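Local coordinates for poly-beta-1,6-N-acetyl-D-glucosamine export protein (PDB 4Y25) that exports the biofilm adhesin poly-beta-1,6-N-acetyl-D-glucosamine across the outer membrane of Escherichia coli through its C-terminal beta-barrel porin domain, at residues P181-D186 and F216-L221; L191-N196 and P206-D211; G247-T252 and D280-H285; I266-T271 and F291-R296. All coordinates share one frame; numbering follows the deposited sequence.

All four contacts lie in one antiparallel sheet of 16 strands closed into a barrel. Followed from the N terminus, 181-186 opens interaction 1 first; the strand runs on to 191-196, turns back, and 206-211 closes interaction 2 before 216-221 closes interaction 1. The shorter loop of interaction 2 therefore lies within that of interaction 1, both joining strands 183-195 and 208-225, their centres about 31 Å apart. Further on, 247-252 opens interaction 3 and 266-271 opens interaction 4; 280-285 then closes the former and 291-296 the latter, so these two cross. Interaction 4 pairs neighbouring strands 266-278 and 283-297, whereas interaction 3 reaches over the end of 266-278.

Interaction 1: residues P181-D186 and F216-L221; sequences PYLIVD and FEASHL
Pro181 lies just before strand 183-195, where its carbonyl faces the CD2 methyl of Leu221, and the antiparallel pairing with 216-221 begins one residue later. Tyr182 O accepts the Leu221 N-H at 2.8 Å. The Tyr182 ring, tucked over the backbone (chi1 62°), meets the His220 imidazole edge to edge, CD1 lying 3.9 Å from CD2, consistent with the aromatic residues often found near the membrane interface of such barrels. Leu183 and His220 form a non-hydrogen-bonded pair, and Leu183 CD1 packs 4.3 Å from the Ala218 methyl. Ile184 and Ser219 are hydrogen-bonded in both directions, the Ser219 N-H reaching Ile184 O at 2.9 Å. On the opposite face from Leu183, Ile184 CG1 rests 3.6 Å from Ser219 CB, since the short serine lets the branched chain come close. Val185 divides its methyls: CG1 lies 4.1 Å from Phe216 CD2, a ring edge carbon, while CG2 approaches Ala218 CB. At Asp186 the two-bond pattern returns with Glu217, the Asp186 N-H meeting Glu217 O at 2.7 Å. Leu183, Val185, Ala218 and His220 thus share a mostly apolar face, consistent with a membrane-facing exterior, while Ile184, Asp186, Glu217 and Ser219 occupy the other, probably toward the lumen. There the Asp186 carboxylate forms a salt bridge to Arg176 and a hydrogen bond to Gln174, which probably help it tolerate Glu217 nearby. The pair lies between strand 165-179, which hydrogen-bonds to Val185, and strand 228-243, which pairs with Phe216, Ala218 and His220.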
loop_
_atom_site.group_PDB
_atom_site.type_symbol
_atom_site.label_atom_id
_atom_site.label_comp_id
_atom_site.label_asym_id
_atom_site.label_seq_id
_atom_site.Cartn_x
_atom_site.Cartn_y
_atom_site.Cartn_z
ATOM N N PRO A 181 2.071 14.025 24.836
ATOM C CA PRO A 181 0.614 14.189 24.816
ATOM C C PRO A 181 0.082 14.795 23.513
ATOM O O PRO A 181 -1.088 14.593 23.186
ATOM C CB PRO A 181 0.353 15.149 25.990
ATOM C CG PRO A 181 1.679 15.289 26.731
ATOM C CD PRO A 181 2.609 14.258 26.185
ATOM N N TYR A 182 0.925 15.521 22.784
ATOM C CA TYR A 182 0.484 16.245 21.595
ATOM C C TYR A 182 1.291 15.903 20.339
ATOM O O TYR A 182 0.831 16.126 19.219
ATOM C CB TYR A 182 0.550 17.754 21.856
ATOM C CG TYR A 182 1.945 18.267 22.150
ATOM C CD1 TYR A 182 2.774 18.708 21.127
ATOM C CD2 TYR A 182 2.434 18.305 23.451
ATOM C CE1 TYR A 182 4.050 19.173 21.388
ATOM C CE2 TYR A 182 3.710 18.770 23.722
ATOM C CZ TYR A 182 4.513 19.201 22.686
ATOM O OH TYR A 182 5.784 19.664 22.945
ATOM N N LEU A 183 2.491 15.362 20.525
ATOM C CA LEU A 183 3.402 15.125 19.407
ATOM C C LEU A 183 4.168 13.812 19.522
ATOM O O LEU A 183 4.800 13.544 20.540
ATOM C CB LEU A 183 4.399 16.279 19.296
ATOM C CG LEU A 183 5.662 16.029 18.468
ATOM C CD1 LEU A 183 5.336 15.917 16.987
ATOM C CD2 LEU A 183 6.690 17.123 18.716
ATOM N N ILE A 184 4.118 12.994 18.475
ATOM C CA ILE A 184 4.975 11.817 18.414
ATOM C C ILE A 184 5.865 11.862 17.172
ATOM O O ILE A 184 5.462 12.346 16.110
ATOM C CB ILE A 184 4.168 10.496 18.433
ATOM C CG1 ILE A 184 3.404 10.286 17.125
ATOM C CG2 ILE A 184 3.229 10.459 19.626
ATOM C CD1 ILE A 184 2.738 8.931 17.026
ATOM N N VAL A 185 7.092 11.378 17.324
ATOM C CA VAL A 185 8.052 11.376 16.230
ATOM C C VAL A 185 8.643 9.986 16.049
ATOM O O VAL A 185 9.292 9.450 16.951
ATOM C CB VAL A 185 9.192 12.385 16.469
ATOM C CG1 VAL A 185 10.166 12.360 15.309
ATOM C CG2 VAL A 185 8.632 13.785 16.665
ATOM N N ASP A 186 8.410 9.400 14.881
ATOM C CA ASP A 186 8.939 8.079 14.580
ATOM C C ASP A 186 10.096 8.144 13.599
ATOM O O ASP A 186 10.109 8.972 12.690
ATOM C CB ASP A 186 7.844 7.172 14.014
ATOM C CG ASP A 186 6.935 6.618 15.085
ATOM O OD1 ASP A 186 7.391 6.502 16.240
ATOM O OD2 ASP A 186 5.770 6.290 14.769
ATOM N N PHE A 216 11.829 10.061 8.693
ATOM C CA PHE A 216 11.099 10.222 9.941
ATOM C C PHE A 216 9.668 10.652 9.661
ATOM O O PHE A 216 9.354 11.154 8.582
ATOM C CB PHE A 216 11.789 11.233 10.866
ATOM C CG PHE A 216 11.429 12.667 10.591
ATOM C CD1 PHE A 216 12.036 13.365 9.560
ATOM C CD2 PHE A 216 10.490 13.323 11.375
ATOM C CE1 PHE A 216 11.708 14.688 9.310
ATOM C CE2 PHE A 216 10.157 14.643 11.130
ATOM C CZ PHE A 216 10.766 15.326 10.097
ATOM N N GLU A 217 8.800 10.432 10.639
ATOM C CA GLU A 217 7.421 10.878 10.552
ATOM C C GLU A 217 7.038 11.525 11.871
ATOM O O GLU A 217 7.423 11.044 12.939
ATOM C CB GLU A 217 6.485 9.713 10.224
ATOM C CG GLU A 217 5.051 10.129 9.951
ATOM C CD GLU A 217 4.155 8.952 9.615
ATOM O OE1 GLU A 217 3.783 8.807 8.432
ATOM O OE2 GLU A 217 3.822 8.176 10.536
ATOM N N ALA A 218 6.296 12.623 11.795
ATOM C CA ALA A 218 5.872 13.333 12.994
ATOM C C ALA A 218 4.371 13.581 12.978
ATOM O O ALA A 218 3.855 14.264 12.095
ATOM C CB ALA A 218 6.629 14.647 13.127
ATOM N N SER A 219 3.673 13.013 13.955
ATOM C CA SER A 219 2.238 13.230 14.098
ATOM C C SER A 219 1.967 14.306 15.139
ATOM O O SER A 219 2.241 14.114 16.323
ATOM C CB SER A 219 1.525 11.934 14.490
ATOM O OG SER A 219 1.675 10.942 13.490
ATOM N N HIS A 220 1.439 15.441 14.696
ATOM C CA HIS A 220 1.086 16.512 15.618
ATOM C C HIS A 220 -0.424 16.584 15.801
ATOM O O HIS A 220 -1.183 16.441 14.843
ATOM C CB HIS A 220 1.621 17.855 15.129
ATOM C CG HIS A 220 1.390 18.977 16.092
ATOM N ND1 HIS A 220 0.663 20.101 15.767
ATOM C CD2 HIS A 220 1.782 19.142 17.378
ATOM C CE1 HIS A 220 0.622 20.914 16.808
ATOM N NE2 HIS A 220 1.295 20.355 17.798
ATOM N N LEU A 221 -0.852 16.810 17.039
ATOM C CA LEU A 221 -2.272 16.833 17.368
ATOM C C LEU A 221 -2.827 18.257 17.360
ATOM O O LEU A 221 -2.396 19.109 18.137
ATOM C CB LEU A 221 -2.506 16.180 18.728
ATOM C CG LEU A 221 -3.959 15.880 19.095
ATOM C CD1 LEU A 221 -4.600 14.997 18.036
ATOM C CD2 LEU A 221 -4.034 15.222 20.461
#

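Interaction 2: residues L191-N196 and P206-D211; sequences LYYEQN and PIKTFD
Asn196 and Pro206 meet where strand 183-195 runs out and strand 208-225 is about to begin. Asn196 ND2 donates to Pro206 O at 2.6 Å and, within its own segment, to Glu194 OE2 at 3.0 Å; both acceptors lie close to the amide plane, so the group is fixed in rotation. Beside it the Asn196 backbone N-H reaches Ile207 O from above the carbonyl plane. The Pro206 ring, which has no N-H to satisfy, lays CG 3.7 Å from Glu194 OE2. Farther along, paired backbone bonds link Glu194 with Thr209 and Tyr192 with Asp211. On one face Tyr193, its CG anti to the backbone N (chi1 179°), runs at a slant past the aliphatic stem of Lys208, OH lying 3.5 Å from CE, and sets CD1 4.2 Å from Phe210 CD1. On the other, Tyr192 and Asp211 run alongside each other, CD2 of the ring edge 3.9 Å from OD2, with planes 37° apart. Outside the pair, Arg166 bridges to Glu194 and also donates to Asn196 OD1, Glu168 takes the Tyr192 hydroxyl, and Ser241 and Arg277 hold Asp211. These are separate polar clusters on a face that probably lines the lumen, and in them the carboxylates of Glu194 and Asp211 are each probably kept ionised by an arginine.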
loop_
_atom_site.group_PDB
_atom_site.type_symbol
_atom_site.label_atom_id
_atom_site.label_comp_id
_atom_site.label_asym_id
_atom_site.label_seq_id
_atom_site.Cartn_x
_atom_site.Cartn_y
_atom_site.Cartn_z
ATOM N N LEU A 191 14.494 -0.126 3.674
ATOM C CA LEU A 191 15.350 -0.734 2.664
ATOM C C LEU A 191 14.489 -1.474 1.647
ATOM O O LEU A 191 13.432 -2.005 1.988
ATOM C CB LEU A 191 16.360 -1.689 3.300
ATOM C CG LEU A 191 17.294 -1.106 4.360
ATOM C CD1 LEU A 191 18.298 -2.149 4.814
ATOM C CD2 LEU A 191 18.002 0.121 3.825
ATOM N N TYR A 192 14.939 -1.509 0.398
ATOM C CA TYR A 192 14.164 -2.144 -0.660
ATOM C C TYR A 192 15.062 -2.748 -1.732
ATOM O O TYR A 192 16.072 -2.159 -2.117
ATOM C CB TYR A 192 13.199 -1.136 -1.285
ATOM C CG TYR A 192 12.407 -1.672 -2.457
ATOM C CD1 TYR A 192 11.380 -2.592 -2.268
ATOM C CD2 TYR A 192 12.677 -1.248 -3.752
ATOM C CE1 TYR A 192 10.652 -3.081 -3.339
ATOM C CE2 TYR A 192 11.954 -1.729 -4.828
ATOM C CZ TYR A 192 10.944 -2.644 -4.617
ATOM O OH TYR A 192 10.227 -3.121 -5.690
ATOM N N TYR A 193 14.680 -3.930 -2.203
ATOM C CA TYR A 193 15.424 -4.641 -3.235
ATOM C C TYR A 193 14.462 -5.186 -4.286
ATOM O O TYR A 193 13.438 -5.778 -3.950
ATOM C CB TYR A 193 16.248 -5.772 -2.613
ATOM C CG TYR A 193 17.049 -6.599 -3.597
ATOM C CD1 TYR A 193 18.242 -6.124 -4.127
ATOM C CD2 TYR A 193 16.623 -7.864 -3.979
ATOM C CE1 TYR A 193 18.981 -6.882 -5.020
ATOM C CE2 TYR A 193 17.352 -8.628 -4.870
ATOM C CZ TYR A 193 18.529 -8.135 -5.388
ATOM O OH TYR A 193 19.255 -8.898 -6.275
ATOM N N GLU A 194 14.788 -4.971 -5.557
ATOM C CA GLU A 194 13.967 -5.468 -6.656
ATOM C C GLU A 194 14.832 -6.021 -7.783
ATOM O O GLU A 194 15.771 -5.366 -8.237
ATOM C CB GLU A 194 13.052 -4.365 -7.197
ATOM C CG GLU A 194 12.243 -4.779 -8.423
ATOM C CD GLU A 194 11.472 -3.626 -9.043
ATOM O OE1 GLU A 194 11.455 -2.526 -8.448
ATOM O OE2 GLU A 194 10.887 -3.819 -10.131
ATOM N N GLN A 195 14.509 -7.230 -8.230
ATOM C CA GLN A 195 15.234 -7.858 -9.328
ATOM C C GLN A 195 14.267 -8.417 -10.367
ATOM O O GLN A 195 13.279 -9.065 -10.025
ATOM C CB GLN A 195 16.155 -8.961 -8.798
ATOM C CG GLN A 195 16.623 -9.960 -9.847
ATOM C CD GLN A 195 16.017 -11.336 -9.647
ATOM O OE1 GLN A 195 15.473 -11.637 -8.584
ATOM N NE2 GLN A 195 16.105 -12.178 -10.672
ATOM N N ASN A 196 14.551 -8.150 -11.638
ATOM C CA ASN A 196 13.729 -8.654 -12.733
ATOM C C ASN A 196 14.552 -9.482 -13.712
ATOM O O ASN A 196 15.737 -9.725 -13.480
ATOM C CB ASN A 196 13.048 -7.498 -13.462
ATOM C CG ASN A 196 12.007 -6.807 -12.608
ATOM O OD1 ASN A 196 10.873 -7.270 -12.498
ATOM N ND2 ASN A 196 12.386 -5.687 -12.001
ATOM N N PRO A 206 13.306 -2.514 -14.055
ATOM C CA PRO A 206 14.713 -2.420 -13.652
ATOM C C PRO A 206 15.277 -3.779 -13.249
ATOM O O PRO A 206 14.624 -4.526 -12.521
ATOM C CB PRO A 206 14.673 -1.461 -12.460
ATOM C CG PRO A 206 13.295 -1.612 -11.909
ATOM C CD PRO A 206 12.416 -1.824 -13.104
ATOM N N ILE A 207 16.478 -4.087 -13.725
ATOM C CA ILE A 207 17.070 -5.407 -13.540
ATOM C C ILE A 207 17.464 -5.675 -12.091
ATOM O O ILE A 207 17.193 -6.750 -11.555
ATOM C CB ILE A 207 18.308 -5.582 -14.432
ATOM C CG1 ILE A 207 17.893 -5.602 -15.902
ATOM C CG2 ILE A 207 19.043 -6.865 -14.086
ATOM C CD1 ILE A 207 18.953 -5.058 -16.834
ATOM N N LYS A 208 18.105 -4.698 -11.460
ATOM C CA LYS A 208 18.524 -4.844 -10.070
ATOM C C LYS A 208 18.625 -3.483 -9.387
ATOM O O LYS A 208 19.550 -2.714 -9.643
ATOM C CB LYS A 208 19.859 -5.588 -9.988
ATOM C CG LYS A 208 20.240 -6.027 -8.584
ATOM C CD LYS A 208 21.371 -7.045 -8.608
ATOM C CE LYS A 208 20.942 -8.330 -9.300
ATOM N NZ LYS A 208 22.012 -9.365 -9.279
ATOM N N THR A 209 17.659 -3.197 -8.521
ATOM C CA THR A 209 17.593 -1.916 -7.829
ATOM C C THR A 209 17.707 -2.110 -6.320
ATOM O O THR A 209 17.178 -3.075 -5.767
ATOM C CB THR A 209 16.282 -1.174 -8.153
ATOM O OG1 THR A 209 16.074 -1.169 -9.570
ATOM C CG2 THR A 209 16.326 0.261 -7.646
ATOM N N PHE A 210 18.407 -1.196 -5.658
ATOM C CA PHE A 210 18.532 -1.238 -4.208
ATOM C C PHE A 210 18.513 0.173 -3.633
ATOM O O PHE A 210 19.253 1.048 -4.088
ATOM C CB PHE A 210 19.810 -1.971 -3.799
ATOM C CG PHE A 210 20.011 -2.055 -2.315
ATOM C CD1 PHE A 210 19.233 -2.902 -1.546
ATOM C CD2 PHE A 210 20.982 -1.293 -1.691
ATOM C CE1 PHE A 210 19.416 -2.983 -0.180
ATOM C CE2 PHE A 210 21.171 -1.370 -0.325
ATOM C CZ PHE A 210 20.387 -2.217 0.431
ATOM N N ASP A 211 17.651 0.393 -2.645
ATOM C CA ASP A 211 17.491 1.717 -2.054
ATOM C C ASP A 211 17.687 1.702 -0.543
ATOM O O ASP A 211 17.249 0.781 0.146
ATOM C CB ASP A 211 16.107 2.292 -2.375
ATOM C CG ASP A 211 15.765 2.218 -3.850
ATOM O OD1 ASP A 211 16.688 2.267 -4.686
ATOM O OD2 ASP A 211 14.563 2.115 -4.174
#

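Interaction 3: residues G247-T252 and D280-H285; sequences GTDVVT and DGDREH
Arg283 reaches Val250 across the rim of the antiparallel beta-barrel, joining two strands that are not direct neighbours. Strands 247-252 and 283-285 run nearly parallel, 21° apart, with axes 9.0 Å from each other, because strand 266-278 lies between them. No backbone pairing is therefore possible, and one long side chain bridges the gap. The hydrogen bond across the contact runs from Arg283 NE to Val250 O, 3.1 Å long; the donor stands above the carbonyl plane, off either lone pair, which suggests a moderate bond. Apolar contacts frame the same group. Val250 CG1, which a chi1 of 62° swings back above its own main chain, covers one face of the Arg283 guanidinium, 3.3 Å above its plane and displaced toward the rim. A branched valine suits the spot, since it offers a methyl to this flat cation while its backbone supplies the acceptor. Charged groups are arranged less simply. The Asp249 carboxylate lies across the arginine stem, OD2 3.6 Å from Arg283 CD, and its OD1 is 4.7 Å from NE, too far for a salt bridge though it may still help to stabilise the cation. Asp249 OD1 instead accepts the Val250 N-H. Asp282 approaches Asp249 with OD1 3.9 Å from OD2, a like-charge pair, while Lys276 adds a positive charge near Arg283 NH1. At the backbone conformation of Gly281 a side chain would press against the carbonyl O of Asp280, so glycine suits the turn into strand 283-297. At the far end, Thr252 CG2 touches the guanidinium at its edge, in plane, 3.2 Å from Arg283 NH2.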
loop_
_atom_site.group_PDB
_atom_site.type_symbol
_atom_site.label_atom_id
_atom_site.label_comp_id
_atom_site.label_asym_id
_atom_site.label_seq_id
_atom_site.Cartn_x
_atom_site.Cartn_y
_atom_site.Cartn_z
ATOM N N GLY A 247 24.296 3.145 -11.787
ATOM C CA GLY A 247 24.952 3.675 -10.605
ATOM C C GLY A 247 23.992 4.115 -9.518
ATOM O O GLY A 247 23.020 3.424 -9.219
ATOM N N THR A 248 24.264 5.275 -8.928
ATOM C CA THR A 248 23.507 5.742 -7.771
ATOM C C THR A 248 23.235 7.242 -7.823
ATOM O O THR A 248 24.100 8.028 -8.208
ATOM C CB THR A 248 24.252 5.407 -6.450
ATOM O OG1 THR A 248 24.250 3.991 -6.243
ATOM C CG2 THR A 248 23.593 6.082 -5.251
ATOM N N ASP A 249 22.019 7.630 -7.455
ATOM C CA ASP A 249 21.720 9.028 -7.191
ATOM C C ASP A 249 20.888 9.137 -5.915
ATOM O O ASP A 249 20.643 8.141 -5.234
ATOM C CB ASP A 249 20.995 9.676 -8.372
ATOM C CG ASP A 249 21.369 11.138 -8.551
ATOM O OD1 ASP A 249 21.795 11.772 -7.561
ATOM O OD2 ASP A 249 21.242 11.654 -9.680
ATOM N N VAL A 250 20.455 10.351 -5.599
ATOM C CA VAL A 250 19.818 10.633 -4.319
ATOM C C VAL A 250 18.298 10.430 -4.365
ATOM O O VAL A 250 17.658 10.641 -5.396
ATOM C CB VAL A 250 20.150 12.079 -3.862
ATOM C CG1 VAL A 250 19.619 13.095 -4.861
ATOM C CG2 VAL A 250 19.620 12.357 -2.460
ATOM N N VAL A 251 17.735 9.991 -3.244
ATOM C CA VAL A 251 16.290 9.877 -3.096
ATOM C C VAL A 251 15.794 10.858 -2.044
ATOM O O VAL A 251 16.318 10.908 -0.931
ATOM C CB VAL A 251 15.865 8.450 -2.697
ATOM C CG1 VAL A 251 14.382 8.408 -2.339
ATOM C CG2 VAL A 251 16.167 7.484 -3.814
ATOM N N THR A 252 14.789 11.645 -2.400
ATOM C CA THR A 252 14.186 12.563 -1.448
ATOM C C THR A 252 12.668 12.411 -1.475
ATOM O O THR A 252 12.071 12.208 -2.534
ATOM C CB THR A 252 14.581 14.024 -1.742
ATOM O OG1 THR A 252 13.969 14.891 -0.778
ATOM C CG2 THR A 252 14.136 14.432 -3.134
ATOM N N ASP A 280 16.470 4.772 -14.399
ATOM C CA ASP A 280 17.341 4.576 -15.560
ATOM C C ASP A 280 18.202 5.802 -15.857
ATOM O O ASP A 280 18.291 6.240 -17.004
ATOM C CB ASP A 280 16.520 4.219 -16.804
ATOM C CG ASP A 280 15.987 2.804 -16.769
ATOM O OD1 ASP A 280 16.511 1.987 -15.982
ATOM O OD2 ASP A 280 15.048 2.505 -17.537
ATOM N N GLY A 281 18.831 6.353 -14.827
ATOM C CA GLY A 281 19.711 7.490 -15.017
ATOM C C GLY A 281 19.464 8.626 -14.047
ATOM O O GLY A 281 19.813 8.532 -12.870
ATOM N N ASP A 282 18.864 9.704 -14.540
ATOM C CA ASP A 282 18.653 10.889 -13.717
ATOM C C ASP A 282 17.230 10.932 -13.158
ATOM O O ASP A 282 16.326 10.261 -13.656
ATOM C CB ASP A 282 18.968 12.160 -14.515
ATOM C CG ASP A 282 18.871 13.422 -13.674
ATOM O OD1 ASP A 282 19.665 13.566 -12.718
ATOM O OD2 ASP A 282 18.004 14.270 -13.970
ATOM N N ARG A 283 17.055 11.741 -12.120
ATOM C CA ARG A 283 15.857 11.747 -11.296
ATOM C C ARG A 283 14.649 12.444 -11.921
ATOM O O ARG A 283 14.754 13.555 -12.440
ATOM C CB ARG A 283 16.189 12.409 -9.959
ATOM C CG ARG A 283 17.518 11.951 -9.381
ATOM C CD ARG A 283 18.100 12.976 -8.426
ATOM N NE ARG A 283 17.281 13.146 -7.231
ATOM C CZ ARG A 283 16.926 14.326 -6.734
ATOM N NH1 ARG A 283 17.318 15.445 -7.327
ATOM N NH2 ARG A 283 16.181 14.386 -5.640
ATOM N N GLU A 284 13.503 11.773 -11.865
ATOM C CA GLU A 284 12.223 12.406 -12.162
ATOM C C GLU A 284 11.424 12.548 -10.868
ATOM O O GLU A 284 11.700 11.860 -9.885
ATOM C CB GLU A 284 11.433 11.602 -13.200
ATOM C CG GLU A 284 11.759 11.943 -14.656
ATOM C CD GLU A 284 11.158 13.267 -15.120
ATOM O OE1 GLU A 284 10.791 14.106 -14.269
ATOM O OE2 GLU A 284 11.049 13.466 -16.349
ATOM N N HIS A 285 10.441 13.443 -10.866
ATOM C CA HIS A 285 9.685 13.731 -9.651
ATOM C C HIS A 285 8.231 13.266 -9.738
ATOM O O HIS A 285 7.603 13.343 -10.793
ATOM C CB HIS A 285 9.728 15.229 -9.345
ATOM C CG HIS A 285 9.015 16.070 -10.357
ATOM N ND1 HIS A 285 7.659 16.310 -10.301
ATOM C CD2 HIS A 285 9.468 16.722 -11.454
ATOM C CE1 HIS A 285 7.307 17.077 -11.319
ATOM N NE2 HIS A 285 8.386 17.341 -12.033
#

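Interaction 4: residues I266-T271 and F291-R296; sequences IDAGAT and FDMTFR
Asp267 with Thr294 and Gly269 with Asp292 are the hydrogen-bonded pairs of a regular antiparallel beta hairpin, strands 266-278 and 283-297, whose segment axes here come within 4.7 Å of each other, at 177°. The bonds come in couples, such as Thr294 N to Asp267 O at 2.7 Å. On the face that probably turns to the membrane, apolar side chains meet: Ala268 CB packs 3.7 Å from Met293 CG, and Ala270 CB faces Phe291 CB; the alanine methyls meet only the bases of these longer chains, whose ends turn away. On the face probably turned to the lumen, Thr294 stands alongside Asp267, its OG1 (chi1 74°) beside Asp267 CB. The carboxylates of Asp267 and Asp292 are nearly coplanar and 3.8 Å apart between their OD1 atoms, a pairing that Arg259 relieves by a salt bridge to each, probably keeping both ionised. Gly269 brings no side chain up against the Asp292 carboxylate. Strand 8-20 takes the other edge of 291-296, completing the barrel where its last and first strands join. At the start of 266-271, Ile266 CD1 comes to the ring edge of Phe295, 3.4 Å from CD1.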
loop_
_atom_site.group_PDB
_atom_site.type_symbol
_atom_site.label_atom_id
_atom_site.label_comp_id
_atom_site.label_asym_id
_atom_site.label_seq_id
_atom_site.Cartn_x
_atom_site.Cartn_y
_atom_site.Cartn_z
ATOM N N ILE A 266 -16.535 7.717 12.022
ATOM C CA ILE A 266 -15.922 8.422 10.904
ATOM C C ILE A 266 -14.404 8.408 11.011
ATOM O O ILE A 266 -13.847 8.828 12.025
ATOM C CB ILE A 266 -16.380 9.891 10.832
ATOM C CG1 ILE A 266 -17.907 9.992 10.804
ATOM C CG2 ILE A 266 -15.764 10.576 9.620
ATOM C CD1 ILE A 266 -18.534 9.433 9.556
ATOM N N ASP A 267 -13.735 7.919 9.971
ATOM C CA ASP A 267 -12.292 8.096 9.858
ATOM C C ASP A 267 -11.926 8.539 8.448
ATOM O O ASP A 267 -12.285 7.888 7.466
ATOM C CB ASP A 267 -11.535 6.819 10.216
ATOM C CG ASP A 267 -10.028 6.999 10.134
ATOM O OD1 ASP A 267 -9.457 6.797 9.039
ATOM O OD2 ASP A 267 -9.417 7.359 11.162
ATOM N N ALA A 268 -11.204 9.651 8.359
ATOM C CA ALA A 268 -10.818 10.209 7.072
ATOM C C ALA A 268 -9.410 10.784 7.126
ATOM O O ALA A 268 -8.963 11.272 8.166
ATOM C CB ALA A 268 -11.810 11.278 6.639
ATOM N N GLY A 269 -8.715 10.725 5.997
ATOM C CA GLY A 269 -7.369 11.250 5.906
ATOM C C GLY A 269 -6.992 11.537 4.470
ATOM O O GLY A 269 -7.420 10.832 3.557
ATOM N N ALA A 270 -6.197 12.582 4.269
ATOM C CA ALA A 270 -5.717 12.932 2.940
ATOM C C ALA A 270 -4.268 13.363 3.029
ATOM O O ALA A 270 -3.908 14.156 3.895
ATOM C CB ALA A 270 -6.568 14.032 2.328
ATOM N N THR A 271 -3.438 12.837 2.135
ATOM C CA THR A 271 -2.010 13.129 2.160
ATOM C C THR A 271 -1.508 13.633 0.810
ATOM O O THR A 271 -1.827 13.067 -0.235
ATOM C CB THR A 271 -1.187 11.884 2.563
ATOM O OG1 THR A 271 -1.716 11.325 3.771
ATOM C CG2 THR A 271 0.275 12.248 2.772
ATOM N N PHE A 291 -5.996 9.599 -0.460
ATOM C CA PHE A 291 -6.991 9.773 0.583
ATOM C C PHE A 291 -7.664 8.445 0.895
ATOM O O PHE A 291 -7.594 7.498 0.108
ATOM C CB PHE A 291 -8.033 10.827 0.181
ATOM C CG PHE A 291 -9.092 10.316 -0.754
ATOM C CD1 PHE A 291 -8.893 10.337 -2.123
ATOM C CD2 PHE A 291 -10.294 9.824 -0.262
ATOM C CE1 PHE A 291 -9.872 9.871 -2.987
ATOM C CE2 PHE A 291 -11.272 9.352 -1.118
ATOM C CZ PHE A 291 -11.062 9.375 -2.483
ATOM N N ASP A 292 -8.313 8.386 2.052
ATOM C CA ASP A 292 -9.063 7.206 2.458
ATOM C C ASP A 292 -10.134 7.604 3.459
ATOM O O ASP A 292 -9.929 8.498 4.282
ATOM C CB ASP A 292 -8.141 6.148 3.065
ATOM C CG ASP A 292 -7.561 6.576 4.399
ATOM O OD1 ASP A 292 -8.233 6.379 5.434
ATOM O OD2 ASP A 292 -6.432 7.108 4.415
ATOM N N MET A 293 -11.280 6.943 3.383
ATOM C CA MET A 293 -12.361 7.193 4.322
ATOM C C MET A 293 -12.999 5.885 4.746
ATOM O O MET A 293 -13.226 4.998 3.924
ATOM C CB MET A 293 -13.417 8.117 3.714
ATOM C CG MET A 293 -12.979 9.563 3.559
ATOM S SD MET A 293 -14.278 10.592 2.848
ATOM C CE MET A 293 -14.405 9.890 1.205
ATOM N N THR A 294 -13.274 5.761 6.039
ATOM C CA THR A 294 -13.989 4.601 6.544
ATOM C C THR A 294 -15.203 5.059 7.336
ATOM O O THR A 294 -15.092 5.896 8.234
ATOM C CB THR A 294 -13.096 3.702 7.428
ATOM O OG1 THR A 294 -12.880 4.331 8.697
ATOM C CG2 THR A 294 -11.756 3.440 6.752
ATOM N N PHE A 295 -16.365 4.519 6.988
ATOM C CA PHE A 295 -17.597 4.838 7.694
ATOM C C PHE A 295 -18.228 3.571 8.247
ATOM O O PHE A 295 -17.989 2.478 7.736
ATOM C CB PHE A 295 -18.578 5.556 6.770
ATOM C CG PHE A 295 -17.967 6.689 6.005
ATOM C CD1 PHE A 295 -17.568 7.843 6.654
ATOM C CD2 PHE A 295 -17.792 6.601 4.634
ATOM C CE1 PHE A 295 -17.004 8.890 5.953
ATOM C CE2 PHE A 295 -17.227 7.644 3.926
ATOM C CZ PHE A 295 -16.833 8.790 4.587
ATOM N N ARG A 296 -19.024 3.721 9.299
ATOM C CA ARG A 296 -19.740 2.595 9.884
ATOM C C ARG A 296 -21.208 2.961 10.028
ATOM O O ARG A 296 -21.533 4.068 10.448
ATOM C CB ARG A 296 -19.130 2.206 11.228
ATOM C CG ARG A 296 -17.622 2.020 11.165
ATOM C CD ARG A 296 -17.055 1.476 12.460
ATOM N NE ARG A 296 -17.511 0.116 12.733
ATOM C CZ ARG A 296 -16.958 -0.974 12.207
ATOM N NH1 ARG A 296 -15.936 -0.863 11.371
ATOM N NH2 ARG A 296 -17.431 -2.174 12.512
#